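Long-range contacts in methyltransferase (Pyrococcus horikoshii, PDB 1IXK), which probably transfers a methyl group from S-adenosyl-L-methionine to carbon 5 of cytidine in tRNA: residues D9-L14 with R31-A36; E104-Y109 with S305-A310; P111-P116 with I241-T246; C247-E252 with R296-V301; A278-F283 with E290-R295. All blocks are in the same frame, centred on the assembly; numbering follows the deposited sequence.

Contact 1: residues D9-L14 with R31-A36; sequences DKLLRL and RAIRIA
The methyl group of A36 is a bump that fits the hollow between L11 and L14, two leucines one helical turn apart on the facing segment. A36 CB lies 3.7 Å from CD2 of L11, while the distance from A36 CB to CD1 of L14 is 3.8 Å, so one branch of each leucine touches the same small knob. L14 CD1 also meets the backbone at A36 C. I33 supplies the second bump. Its CG1 is anti to the backbone N (chi1 -180°), and this carries CD1 across to the other helix, where I33 CD1 meets K10 CB at 3.8 Å. The distance from I33 CD1 to L11 CD2, 4.3 Å, marks a looser touch. Only the aliphatic root of K10 takes part; beyond CD the chain bends and the amino group turns off toward solvent. The meeting is purely apolar, with 231 Å² buried and no hydrogen bond between the segments. The short axes approach to 10.5 Å at a crossing angle of 23°, and the spacing is bridged by side chains. Helix 18-28 adds A21 against L11 and Y24 against A32. The arrangement is that of a small N-terminal group of three consecutive helices, the first and third running nearly parallel.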
# COMPACT_ATOMS: atom_id res chain seq x y z
N ASP A 9 -22.40 21.22 -4.58
CA ASP A 9 -22.05 21.68 -5.92
C ASP A 9 -20.55 21.54 -6.19
O ASP A 9 -20.15 21.12 -7.28
CB ASP A 9 -22.48 23.14 -6.11
CG ASP A 9 -23.98 23.30 -6.16
OD1 ASP A 9 -24.47 24.45 -6.13
OD2 ASP A 9 -24.69 22.27 -6.23
N LYS A 10 -19.73 21.88 -5.21
CA LYS A 10 -18.28 21.76 -5.38
C LYS A 10 -17.89 20.31 -5.64
O LYS A 10 -17.08 20.02 -6.52
CB LYS A 10 -17.55 22.29 -4.15
CG LYS A 10 -17.35 23.80 -4.16
CD LYS A 10 -16.58 24.28 -2.94
CE LYS A 10 -16.14 25.73 -3.11
NZ LYS A 10 -17.29 26.63 -3.40
N LEU A 11 -18.47 19.39 -4.87
CA LEU A 11 -18.18 17.98 -5.05
C LEU A 11 -18.70 17.49 -6.40
O LEU A 11 -18.05 16.68 -7.05
CB LEU A 11 -18.81 17.16 -3.92
CG LEU A 11 -18.15 17.30 -2.55
CD1 LEU A 11 -18.95 16.54 -1.51
CD2 LEU A 11 -16.72 16.77 -2.61
N LEU A 12 -19.86 17.98 -6.81
CA LEU A 12 -20.42 17.59 -8.10
C LEU A 12 -19.53 18.06 -9.23
O LEU A 12 -19.34 17.36 -10.22
CB LEU A 12 -21.83 18.17 -8.28
CG LEU A 12 -23.02 17.44 -7.66
CD1 LEU A 12 -23.21 16.09 -8.34
CD2 LEU A 12 -22.81 17.24 -6.18
N ARG A 13 -18.96 19.25 -9.09
CA ARG A 13 -18.08 19.79 -10.12
C ARG A 13 -16.79 19.00 -10.24
O ARG A 13 -16.24 18.85 -11.33
CB ARG A 13 -17.78 21.27 -9.84
CG ARG A 13 -18.99 22.17 -9.95
CD ARG A 13 -18.61 23.64 -9.88
NE ARG A 13 -19.77 24.52 -9.90
CZ ARG A 13 -20.65 24.59 -10.90
NH1 ARG A 13 -20.51 23.82 -11.97
NH2 ARG A 13 -21.68 25.42 -10.82
N LEU A 14 -16.30 18.48 -9.11
CA LEU A 14 -15.07 17.70 -9.13
C LEU A 14 -15.29 16.37 -9.83
O LEU A 14 -14.34 15.64 -10.12
CB LEU A 14 -14.57 17.45 -7.70
CG LEU A 14 -14.04 18.68 -6.95
CD1 LEU A 14 -13.47 18.23 -5.61
CD2 LEU A 14 -12.97 19.38 -7.77
N ARG A 31 -14.98 18.12 6.32
CA ARG A 31 -13.64 17.74 5.89
C ARG A 31 -13.70 17.05 4.53
O ARG A 31 -12.71 16.99 3.80
CB ARG A 31 -12.99 16.80 6.92
CG ARG A 31 -11.56 16.41 6.58
CD ARG A 31 -11.00 15.37 7.54
NE ARG A 31 -9.64 14.99 7.19
CZ ARG A 31 -8.90 14.11 7.87
NH1 ARG A 31 -9.40 13.51 8.94
NH2 ARG A 31 -7.66 13.84 7.48
N ALA A 32 -14.88 16.54 4.19
CA ALA A 32 -15.08 15.85 2.92
C ALA A 32 -14.55 16.68 1.75
O ALA A 32 -13.85 16.16 0.88
CB ALA A 32 -16.56 15.54 2.72
N ILE A 33 -14.89 17.96 1.72
CA ILE A 33 -14.44 18.84 0.64
C ILE A 33 -12.92 18.99 0.64
O ILE A 33 -12.30 18.99 -0.43
CB ILE A 33 -15.10 20.24 0.75
CG1 ILE A 33 -14.62 21.14 -0.39
CG2 ILE A 33 -14.77 20.88 2.09
CD1 ILE A 33 -15.02 20.65 -1.76
N ARG A 34 -12.32 19.11 1.82
CA ARG A 34 -10.88 19.27 1.92
C ARG A 34 -10.13 18.03 1.42
O ARG A 34 -9.05 18.14 0.83
CB ARG A 34 -10.49 19.59 3.37
CG ARG A 34 -11.14 20.86 3.90
CD ARG A 34 -10.37 21.48 5.07
NE ARG A 34 -10.48 20.71 6.31
CZ ARG A 34 -11.59 20.59 7.03
NH1 ARG A 34 -12.71 21.19 6.64
NH2 ARG A 34 -11.58 19.88 8.15
N ILE A 35 -10.69 16.86 1.66
CA ILE A 35 -10.08 15.61 1.21
C ILE A 35 -10.20 15.51 -0.31
O ILE A 35 -9.22 15.20 -1.00
CB ILE A 35 -10.77 14.39 1.86
CG1 ILE A 35 -10.42 14.34 3.35
CG2 ILE A 35 -10.36 13.10 1.14
CD1 ILE A 35 -11.28 13.39 4.15
N ALA A 36 -11.40 15.77 -0.83
CA ALA A 36 -11.65 15.70 -2.26
C ALA A 36 -10.76 16.65 -3.06
O ALA A 36 -10.16 16.25 -4.06
CB ALA A 36 -13.12 16.00 -2.54

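Contact 2: residues E104-Y109 with S305-A310; sequences EASSMY and SGFFIA
Aromatic and apolar contacts come first: the ring of Y109 meets both F307 and I309 of the strand. CD1 of I309 sits over one face of the tyrosine ring in a CH-pi contact, 4.1 Å from the Y109 centroid and 18° off the normal. On the F307 side the rings approach obliquely, with Y109 CD2 3.8 Å from F307 CE2. F307 has its CG anti to the backbone N (chi1 -178°), which sends the ring toward the helix, where F307 CD1 also lies 3.9 Å from S106 CB. These side chains pack helix 105-114 against strand 307-314 of the central sheet in the Rossmann-like class I methyltransferase fold, the two short axes running 10° apart. The F307 side chain is about 4 Å from that of C247, the predicted nucleophile, at the nearest atoms. With an alanine in place of F307, Y109 CD2 and S106 CB would probably lose the ring they rest on, opening a gap beside C247. Backbone oxygen enters too, as S106 O lies 3.6 Å from F307 CE1, a packing contact. Hydrogen bonding across the segments is slight: S305 OG donates to E104 OE1 at 3.4 Å, a weak bond. Outside the segments, Y109 stacks on W75 and its hydroxyl is hydrogen-bonded to Y274 O.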
# COMPACT_ATOMS: atom_id res chain seq x y z
N GLU A 104 5.47 5.84 -4.72
CA GLU A 104 4.71 6.73 -3.85
C GLU A 104 5.03 6.46 -2.39
O GLU A 104 5.31 5.32 -2.00
CB GLU A 104 3.22 6.56 -4.10
CG GLU A 104 2.78 6.92 -5.50
CD GLU A 104 1.32 6.62 -5.74
OE1 GLU A 104 0.49 7.03 -4.91
OE2 GLU A 104 1.00 5.97 -6.76
N ALA A 105 4.96 7.50 -1.57
CA ALA A 105 5.24 7.37 -0.15
C ALA A 105 4.33 6.32 0.49
O ALA A 105 4.79 5.46 1.23
CB ALA A 105 5.05 8.71 0.55
N SER A 106 3.03 6.39 0.19
CA SER A 106 2.09 5.45 0.77
C SER A 106 2.43 3.99 0.45
O SER A 106 2.25 3.11 1.30
CB SER A 106 0.66 5.76 0.30
OG SER A 106 0.52 5.58 -1.10
N SER A 107 2.94 3.73 -0.75
CA SER A 107 3.28 2.37 -1.14
C SER A 107 4.45 1.79 -0.34
O SER A 107 4.70 0.60 -0.38
CB SER A 107 3.59 2.31 -2.65
OG SER A 107 4.78 3.03 -2.97
N MSE A 108 5.15 2.65 0.40
CA MSE A 108 6.28 2.20 1.22
C MSE A 108 5.82 1.65 2.57
O MSE A 108 6.51 0.85 3.19
CB MSE A 108 7.25 3.37 1.47
CG MSE A 108 7.93 3.92 0.22
SE MSE A 108 9.12 5.26 0.60
CE MSE A 108 9.20 6.08 -0.98
N TYR A 109 4.63 2.07 3.00
CA TYR A 109 4.11 1.64 4.30
C TYR A 109 3.87 0.13 4.47
O TYR A 109 4.35 -0.47 5.42
CB TYR A 109 2.81 2.41 4.60
CG TYR A 109 2.44 2.50 6.08
CD1 TYR A 109 3.04 1.67 7.03
CD2 TYR A 109 1.47 3.41 6.51
CE1 TYR A 109 2.68 1.74 8.37
CE2 TYR A 109 1.10 3.48 7.86
CZ TYR A 109 1.71 2.64 8.78
OH TYR A 109 1.35 2.69 10.10
N SER A 305 -2.21 9.45 -1.48
CA SER A 305 -3.54 9.17 -1.99
C SER A 305 -4.31 8.67 -0.77
O SER A 305 -3.71 8.48 0.29
CB SER A 305 -3.49 8.05 -3.03
OG SER A 305 -2.58 8.35 -4.08
N GLY A 306 -5.62 8.47 -0.90
CA GLY A 306 -6.38 7.94 0.21
C GLY A 306 -5.79 6.56 0.43
O GLY A 306 -5.61 5.82 -0.54
N PHE A 307 -5.50 6.20 1.67
CA PHE A 307 -4.85 4.92 1.96
C PHE A 307 -5.41 4.26 3.22
O PHE A 307 -5.84 4.94 4.14
CB PHE A 307 -3.35 5.21 2.13
CG PHE A 307 -2.50 4.01 2.38
CD1 PHE A 307 -2.09 3.20 1.33
CD2 PHE A 307 -2.06 3.71 3.67
CE1 PHE A 307 -1.24 2.11 1.55
CE2 PHE A 307 -1.22 2.64 3.90
CZ PHE A 307 -0.81 1.83 2.84
N PHE A 308 -5.40 2.93 3.25
CA PHE A 308 -5.89 2.16 4.40
C PHE A 308 -4.95 0.99 4.60
O PHE A 308 -4.54 0.35 3.64
CB PHE A 308 -7.30 1.61 4.12
CG PHE A 308 -7.81 0.69 5.19
CD1 PHE A 308 -8.36 1.19 6.37
CD2 PHE A 308 -7.75 -0.70 5.01
CE1 PHE A 308 -8.85 0.33 7.35
CE2 PHE A 308 -8.24 -1.57 6.00
CZ PHE A 308 -8.79 -1.05 7.17
N ILE A 309 -4.61 0.71 5.85
CA ILE A 309 -3.72 -0.40 6.13
C ILE A 309 -4.05 -1.05 7.46
O ILE A 309 -4.35 -0.37 8.43
CB ILE A 309 -2.24 0.05 6.15
CG1 ILE A 309 -1.34 -1.16 6.42
CG2 ILE A 309 -2.04 1.12 7.22
CD1 ILE A 309 0.16 -0.87 6.29
N ALA A 310 -3.99 -2.38 7.49
CA ALA A 310 -4.26 -3.14 8.71
C ALA A 310 -3.24 -4.26 8.84
O ALA A 310 -2.87 -4.89 7.85
CB ALA A 310 -5.67 -3.72 8.67

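Contact 3: residues P111-P116 with I241-T246; sequences PVALDP and ILVYST
This is apolar helix-on-sheet packing, in which L114 and A113 of the last turn of helix 105-114 lie against V243 and I241 of strand 240-246. The evidence is the absence of any hydrogen bond between the segments, a modest 187 Å² of buried surface, and a nearest CA pair, L114 and V243, of 5.7 Å. V243 CG2 is the focus. With CG1 anti to the backbone N, this second methyl stands anti to the carbonyl carbon, and V243 CG2 meets the L114 backbone at CA, 3.5 Å away. The same methyl touches the end of the leucine: L114 CD1 lies 3.6 Å from V243 CG2. A113 flanks it more loosely, A113 CB being 4.3 Å from V243 CG2. L114 has CG anti to the backbone N (chi1 -173°), and chi2 of 56° lays CD1 along the strand, where it also reaches I241. L114 CD1 lies 3.9 Å from I241 CG2, and the carbonyl oxygen, I241 O, is 3.7 Å from L114 CD1. I241 and V243 both turn CB toward the helix, while L242 between them points away, the alternation expected of a strand. In the class I methyltransferase sheet this strand lies between parallel strand 188-194 and antiparallel strand 307-314. V243 also packs on I309 of the latter, and its side chain is about 7 Å, at the nearest atoms, from that of D194, predicted to bind S-adenosyl-L-methionine. D115, still bonded through its N to P111 O, takes a positive phi of 51° and turns the chain out of the helix. A113 O accepts from K311 NZ.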
# COMPACT_ATOMS: atom_id res chain seq x y z
N PRO A 111 5.09 -2.77 3.04
CA PRO A 111 6.25 -3.65 3.26
C PRO A 111 6.90 -3.44 4.62
O PRO A 111 7.26 -4.40 5.30
CB PRO A 111 7.21 -3.26 2.13
CG PRO A 111 6.33 -2.65 1.09
CD PRO A 111 5.30 -1.90 1.87
N VAL A 112 7.05 -2.18 5.01
CA VAL A 112 7.68 -1.85 6.29
C VAL A 112 6.82 -2.36 7.45
O VAL A 112 7.34 -2.93 8.41
CB VAL A 112 7.89 -0.32 6.42
CG1 VAL A 112 8.48 0.01 7.78
CG2 VAL A 112 8.83 0.16 5.31
N ALA A 113 5.51 -2.17 7.35
CA ALA A 113 4.60 -2.65 8.39
C ALA A 113 4.67 -4.17 8.52
O ALA A 113 4.63 -4.71 9.62
CB ALA A 113 3.16 -2.21 8.09
N LEU A 114 4.77 -4.87 7.39
CA LEU A 114 4.83 -6.33 7.41
C LEU A 114 6.12 -6.78 8.11
O LEU A 114 6.16 -7.83 8.75
CB LEU A 114 4.78 -6.91 5.99
CG LEU A 114 4.66 -8.43 5.91
CD1 LEU A 114 3.43 -8.90 6.69
CD2 LEU A 114 4.55 -8.86 4.45
N ASP A 115 7.16 -5.97 7.95
CA ASP A 115 8.45 -6.22 8.60
C ASP A 115 9.00 -7.63 8.39
O ASP A 115 9.28 -8.34 9.36
CB ASP A 115 8.30 -5.95 10.10
CG ASP A 115 9.63 -5.77 10.81
OD1 ASP A 115 9.66 -5.97 12.05
OD2 ASP A 115 10.64 -5.43 10.16
N PRO A 116 9.16 -8.06 7.13
CA PRO A 116 9.68 -9.40 6.83
C PRO A 116 11.11 -9.51 7.37
O PRO A 116 11.86 -8.54 7.31
CB PRO A 116 9.68 -9.44 5.30
CG PRO A 116 8.71 -8.40 4.90
CD PRO A 116 8.91 -7.30 5.90
N ILE A 241 1.84 -13.28 10.04
CA ILE A 241 1.33 -11.92 9.86
C ILE A 241 0.94 -11.62 8.42
O ILE A 241 1.65 -11.99 7.48
CB ILE A 241 2.39 -10.87 10.28
CG1 ILE A 241 2.90 -11.17 11.69
CG2 ILE A 241 1.79 -9.46 10.18
CD1 ILE A 241 1.87 -11.04 12.77
N LEU A 242 -0.19 -10.93 8.25
CA LEU A 242 -0.63 -10.52 6.92
C LEU A 242 -0.94 -9.04 7.00
O LEU A 242 -1.60 -8.58 7.94
CB LEU A 242 -1.89 -11.29 6.48
CG LEU A 242 -2.41 -10.96 5.07
CD1 LEU A 242 -3.12 -12.17 4.48
CD2 LEU A 242 -3.34 -9.75 5.11
N VAL A 243 -0.42 -8.27 6.05
CA VAL A 243 -0.70 -6.85 6.03
C VAL A 243 -1.61 -6.61 4.84
O VAL A 243 -1.31 -7.01 3.72
CB VAL A 243 0.59 -6.00 5.92
CG1 VAL A 243 0.23 -4.56 5.54
CG2 VAL A 243 1.31 -6.01 7.26
N TYR A 244 -2.74 -5.98 5.12
CA TYR A 244 -3.77 -5.67 4.15
C TYR A 244 -3.79 -4.17 3.90
O TYR A 244 -3.86 -3.39 4.84
CB TYR A 244 -5.11 -6.13 4.71
CG TYR A 244 -6.32 -5.80 3.86
CD1 TYR A 244 -6.92 -4.54 3.91
CD2 TYR A 244 -6.90 -6.77 3.04
CE1 TYR A 244 -8.06 -4.26 3.16
CE2 TYR A 244 -8.04 -6.50 2.29
CZ TYR A 244 -8.62 -5.25 2.35
OH TYR A 244 -9.76 -5.00 1.63
N SER A 245 -3.74 -3.77 2.63
CA SER A 245 -3.77 -2.36 2.32
C SER A 245 -4.47 -2.07 1.01
O SER A 245 -4.52 -2.93 0.12
CB SER A 245 -2.34 -1.79 2.26
OG SER A 245 -1.59 -2.37 1.20
N THR A 246 -5.04 -0.88 0.90
CA THR A 246 -5.72 -0.45 -0.31
C THR A 246 -5.50 1.05 -0.47
O THR A 246 -5.03 1.72 0.45
CB THR A 246 -7.25 -0.62 -0.24
OG1 THR A 246 -7.80 0.46 0.52
CG2 THR A 246 -7.63 -1.95 0.41

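Contact 4: residues C247-E252 with R296-V301; sequences CSLEPE and RLYPDV
The two terminal nitrogens of R296 converge on one carbonyl oxygen, L249 O. The bond from R296 NH1 to L249 O is 3.0 Å long, and that from R296 NH2 to L249 O is also 3.0 Å. The oxygen lies 1° out of the guanidinium plane, at its edge, and both nitrogens reach it from one face of the peptide, NH2 well above the carbonyl plane (57°). The N-H...O angles, near 147°, are bent, as sharing one acceptor requires. P251 CG flanks the fork 4.1 Å from R296 NH2, and L249 CD2 lies 4.3 Å from Y298 CD1. The arginine chain is extended from CG to NE, and its NE forms a salt bridge with E255 OE2, a second hold on the group. The gripped peptide is also held by an ST turn, in which E250 N donates to S248 OG at 3.1 Å; that hydroxyl is also hydrogen-bonded to E253 OE2. A methionine in place of R296 would probably leave the buried L249 O without these two donors and E255 without its ionic mate. The loop begins at C247, predicted nucleophile and here disulfide-bonded to C197, consistent with the paired-cysteine active site of RsmB/NOP methyltransferases.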
# COMPACT_ATOMS: atom_id res chain seq x y z
N CYS A 247 -5.86 1.57 -1.64
CA CYS A 247 -5.76 3.00 -1.91
C CYS A 247 -7.18 3.49 -2.15
O CYS A 247 -7.44 4.28 -3.06
CB CYS A 247 -4.89 3.26 -3.14
SG CYS A 247 -3.13 3.37 -2.73
N SER A 248 -8.09 3.02 -1.31
CA SER A 248 -9.50 3.39 -1.41
C SER A 248 -9.96 4.07 -0.13
O SER A 248 -9.46 3.78 0.96
CB SER A 248 -10.34 2.13 -1.65
OG SER A 248 -11.73 2.41 -1.55
N LEU A 249 -10.93 4.96 -0.26
CA LEU A 249 -11.50 5.66 0.89
C LEU A 249 -12.76 4.95 1.37
O LEU A 249 -13.25 5.21 2.47
CB LEU A 249 -11.87 7.09 0.51
CG LEU A 249 -10.75 8.06 0.16
CD1 LEU A 249 -11.34 9.35 -0.39
CD2 LEU A 249 -9.90 8.32 1.39
N GLU A 250 -13.27 4.03 0.55
CA GLU A 250 -14.51 3.32 0.87
C GLU A 250 -14.43 2.32 2.01
O GLU A 250 -13.60 1.41 2.00
CB GLU A 250 -15.05 2.58 -0.37
CG GLU A 250 -15.03 3.34 -1.69
CD GLU A 250 -15.61 4.73 -1.59
OE1 GLU A 250 -16.63 4.92 -0.89
OE2 GLU A 250 -15.06 5.65 -2.23
N PRO A 251 -15.31 2.47 3.01
CA PRO A 251 -15.30 1.54 4.14
C PRO A 251 -15.56 0.11 3.68
O PRO A 251 -15.06 -0.84 4.28
CB PRO A 251 -16.41 2.07 5.04
CG PRO A 251 -16.39 3.55 4.78
CD PRO A 251 -16.22 3.60 3.27
N GLU A 252 -16.34 -0.05 2.61
CA GLU A 252 -16.66 -1.39 2.10
C GLU A 252 -15.44 -2.18 1.67
O GLU A 252 -15.43 -3.41 1.74
CB GLU A 252 -17.66 -1.31 0.93
CG GLU A 252 -19.09 -0.91 1.33
CD GLU A 252 -19.31 0.59 1.38
OE1 GLU A 252 -18.31 1.35 1.35
OE2 GLU A 252 -20.49 1.01 1.46
N ARG A 296 -5.44 4.93 8.44
CA ARG A 296 -5.81 5.56 7.18
C ARG A 296 -4.93 6.78 6.96
O ARG A 296 -4.60 7.51 7.91
CB ARG A 296 -7.26 6.03 7.21
CG ARG A 296 -8.29 4.98 6.81
CD ARG A 296 -9.69 5.56 6.91
NE ARG A 296 -10.72 4.64 6.44
CZ ARG A 296 -11.40 4.80 5.32
NH1 ARG A 296 -11.17 5.84 4.53
NH2 ARG A 296 -12.34 3.92 4.98
N LEU A 297 -4.55 7.00 5.71
CA LEU A 297 -3.76 8.16 5.33
C LEU A 297 -4.71 8.98 4.45
O LEU A 297 -5.41 8.42 3.61
CB LEU A 297 -2.52 7.76 4.52
CG LEU A 297 -1.43 6.99 5.26
CD1 LEU A 297 -0.30 6.67 4.28
CD2 LEU A 297 -0.92 7.81 6.44
N TYR A 298 -4.73 10.28 4.68
CA TYR A 298 -5.61 11.18 3.92
C TYR A 298 -4.80 12.18 3.12
O TYR A 298 -3.80 12.72 3.59
CB TYR A 298 -6.53 11.91 4.89
CG TYR A 298 -7.56 11.02 5.55
CD1 TYR A 298 -8.67 10.57 4.83
CD2 TYR A 298 -7.43 10.64 6.88
CE1 TYR A 298 -9.63 9.77 5.43
CE2 TYR A 298 -8.38 9.83 7.49
CZ TYR A 298 -9.48 9.40 6.76
OH TYR A 298 -10.45 8.63 7.36
N PRO A 299 -5.24 12.46 1.88
CA PRO A 299 -4.53 13.41 1.01
C PRO A 299 -4.50 14.84 1.54
O PRO A 299 -3.66 15.62 1.11
CB PRO A 299 -5.29 13.29 -0.31
CG PRO A 299 -6.68 12.95 0.13
CD PRO A 299 -6.44 11.93 1.21
N ASP A 300 -5.39 15.18 2.46
CA ASP A 300 -5.41 16.53 3.00
C ASP A 300 -4.42 16.76 4.14
O ASP A 300 -4.17 17.90 4.52
CB ASP A 300 -6.84 16.92 3.43
CG ASP A 300 -7.33 16.12 4.63
OD1 ASP A 300 -6.91 14.95 4.80
OD2 ASP A 300 -8.15 16.67 5.39
N VAL A 301 -3.85 15.69 4.67
CA VAL A 301 -2.89 15.84 5.75
C VAL A 301 -1.58 15.07 5.53
O VAL A 301 -0.53 15.49 6.00
CB VAL A 301 -3.48 15.40 7.12
CG1 VAL A 301 -4.71 16.24 7.46
CG2 VAL A 301 -3.85 13.94 7.09

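Contact 5: residues A278-F283 with E290-R295; sequences ALTNPF and EIKNAR
A278 makes the tight part of the contact, its methyl set against the turn formed by I291 to A294. A278 CB lies 3.4 Å from I291 O, and the distance from A278 CB to A294 CB is 3.5 Å, the A278 methyl meeting the flank of the other. CG2 of I291 also touches that methyl, 3.8 Å from A278 CB. Beside this apolar cluster runs the one hydrogen bond between the segments, from A278 N to A294 O at 3.0 Å. Its N-H...O angle is 140°, and the donor stands 46° above the carbonyl plane, so it does not use a lone pair. L279 O, facing I291 CG2, is buried here with no polar partner in the model. The turn itself is fixed by E290 O, which accepts from both the backbone N and ND2 of N293. The outer side is different in kind. There T280 and the exposed K292 meet at about a right angle, and only aliphatic atoms of the lysine are in touch. T280 keeps OG1 between its backbone N and carbonyl carbon (chi1 61°), which aims CG2 at the lysine. CG2 of T280 is only 3.3 Å from K292 CG, closer than usual for two carbons, a local squeeze on the exposed outer side. Beyond it K292 runs on extended, K292 CE lying 3.6 Å from T280 OG1. The segments form much of the connection from strand 276-277 to its antiparallel partner 295-297, which R295 begins: helix 255-264 meets A278 through E255 and I291 through I258 and L262, while F308 of strand 307-314 packs on A278 and A294.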
# COMPACT_ATOMS: atom_id res chain seq x y z
N ALA A 278 -8.51 4.04 11.94
CA ALA A 278 -9.48 3.62 10.94
C ALA A 278 -10.85 3.98 11.50
O ALA A 278 -10.98 4.26 12.69
CB ALA A 278 -9.39 2.11 10.69
N LEU A 279 -11.87 3.96 10.65
CA LEU A 279 -13.22 4.31 11.06
C LEU A 279 -13.94 3.17 11.79
O LEU A 279 -13.98 2.05 11.29
CB LEU A 279 -14.03 4.72 9.83
CG LEU A 279 -13.44 5.86 8.99
CD1 LEU A 279 -14.21 5.98 7.67
CD2 LEU A 279 -13.49 7.16 9.76
N THR A 280 -14.50 3.45 12.97
CA THR A 280 -15.21 2.41 13.72
C THR A 280 -16.72 2.62 13.75
O THR A 280 -17.45 1.83 14.35
CB THR A 280 -14.71 2.30 15.18
OG1 THR A 280 -14.92 3.54 15.86
CG2 THR A 280 -13.23 1.95 15.22
N ASN A 281 -17.19 3.70 13.13
CA ASN A 281 -18.62 3.97 13.07
C ASN A 281 -18.98 4.56 11.70
O ASN A 281 -19.69 5.55 11.61
CB ASN A 281 -19.04 4.96 14.16
CG ASN A 281 -20.55 4.98 14.38
OD1 ASN A 281 -21.13 6.00 14.74
ND2 ASN A 281 -21.19 3.83 14.17
N PRO A 282 -18.48 3.95 10.61
CA PRO A 282 -18.79 4.48 9.28
C PRO A 282 -20.27 4.35 8.96
O PRO A 282 -20.83 3.27 9.04
CB PRO A 282 -17.92 3.63 8.36
CG PRO A 282 -17.92 2.30 9.07
CD PRO A 282 -17.70 2.71 10.51
N PHE A 283 -20.90 5.47 8.60
CA PHE A 283 -22.32 5.49 8.27
C PHE A 283 -23.19 5.09 9.47
O PHE A 283 -24.34 4.67 9.30
CB PHE A 283 -22.62 4.55 7.10
CG PHE A 283 -21.79 4.81 5.87
CD1 PHE A 283 -21.77 6.07 5.27
CD2 PHE A 283 -21.06 3.78 5.28
CE1 PHE A 283 -21.03 6.30 4.10
CE2 PHE A 283 -20.33 4.00 4.11
CZ PHE A 283 -20.31 5.25 3.53
N GLU A 290 -11.43 -2.76 18.05
CA GLU A 290 -10.16 -3.32 17.61
C GLU A 290 -9.73 -2.75 16.25
O GLU A 290 -8.53 -2.68 15.94
CB GLU A 290 -10.26 -4.85 17.57
CG GLU A 290 -9.14 -5.57 16.83
CD GLU A 290 -9.10 -7.07 17.13
OE1 GLU A 290 -10.18 -7.70 17.24
OE2 GLU A 290 -7.98 -7.62 17.27
N ILE A 291 -10.70 -2.34 15.45
CA ILE A 291 -10.43 -1.77 14.13
C ILE A 291 -9.58 -0.50 14.22
O ILE A 291 -8.94 -0.11 13.25
CB ILE A 291 -11.75 -1.46 13.38
CG1 ILE A 291 -12.52 -2.76 13.12
CG2 ILE A 291 -11.47 -0.76 12.05
CD1 ILE A 291 -11.79 -3.71 12.20
N LYS A 292 -9.58 0.15 15.38
CA LYS A 292 -8.77 1.36 15.52
C LYS A 292 -7.27 1.07 15.43
O LYS A 292 -6.45 1.99 15.37
CB LYS A 292 -9.09 2.09 16.83
CG LYS A 292 -10.46 2.73 16.81
CD LYS A 292 -10.59 3.88 17.79
CE LYS A 292 -11.97 4.52 17.67
NZ LYS A 292 -12.10 5.70 18.56
N ASN A 293 -6.91 -0.22 15.40
CA ASN A 293 -5.51 -0.62 15.25
C ASN A 293 -5.13 -0.39 13.78
O ASN A 293 -3.96 -0.21 13.45
CB ASN A 293 -5.33 -2.10 15.60
CG ASN A 293 -5.17 -2.33 17.10
OD1 ASN A 293 -4.18 -1.92 17.70
ND2 ASN A 293 -6.15 -2.98 17.71
N ALA A 294 -6.15 -0.41 12.92
CA ALA A 294 -5.95 -0.17 11.48
C ALA A 294 -5.77 1.33 11.29
O ALA A 294 -6.21 2.12 12.13
CB ALA A 294 -7.17 -0.66 10.70
N ARG A 295 -5.13 1.73 10.20
CA ARG A 295 -4.85 3.14 9.94
C ARG A 295 -5.29 3.62 8.57
O ARG A 295 -5.47 2.83 7.65
CB ARG A 295 -3.35 3.42 10.07
CG ARG A 295 -2.66 2.70 11.22
CD ARG A 295 -3.31 3.03 12.55
NE ARG A 295 -3.12 4.42 12.94
CZ ARG A 295 -3.67 4.97 14.02
NH1 ARG A 295 -4.44 4.24 14.80
NH2 ARG A 295 -3.45 6.24 14.31

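Overall arrangement
From the N terminus, contact 1 closes first, a short loop among the N-terminal helices, before any other opens. Contact 2 then spans the rest, from the start of helix 105-114 to strand 307-314, and encloses contacts 3, 4 and 5. Contact 3 joins the end of the same helix to strand 240-246, neighbour of 307-314; contact 4 follows it directly in sequence and itself encloses contact 5. None of the loops cross. Contacts 2 and 4 share the sheet through the L297 N to F307 O pairing, while R295 N to I309 O ties contact 5 to contact 2. Contacts 1 and 4 also touch, chiefly through the R31 to D300 salt bridge and I35 on P299, linking N-terminal helices to the methyltransferase domain.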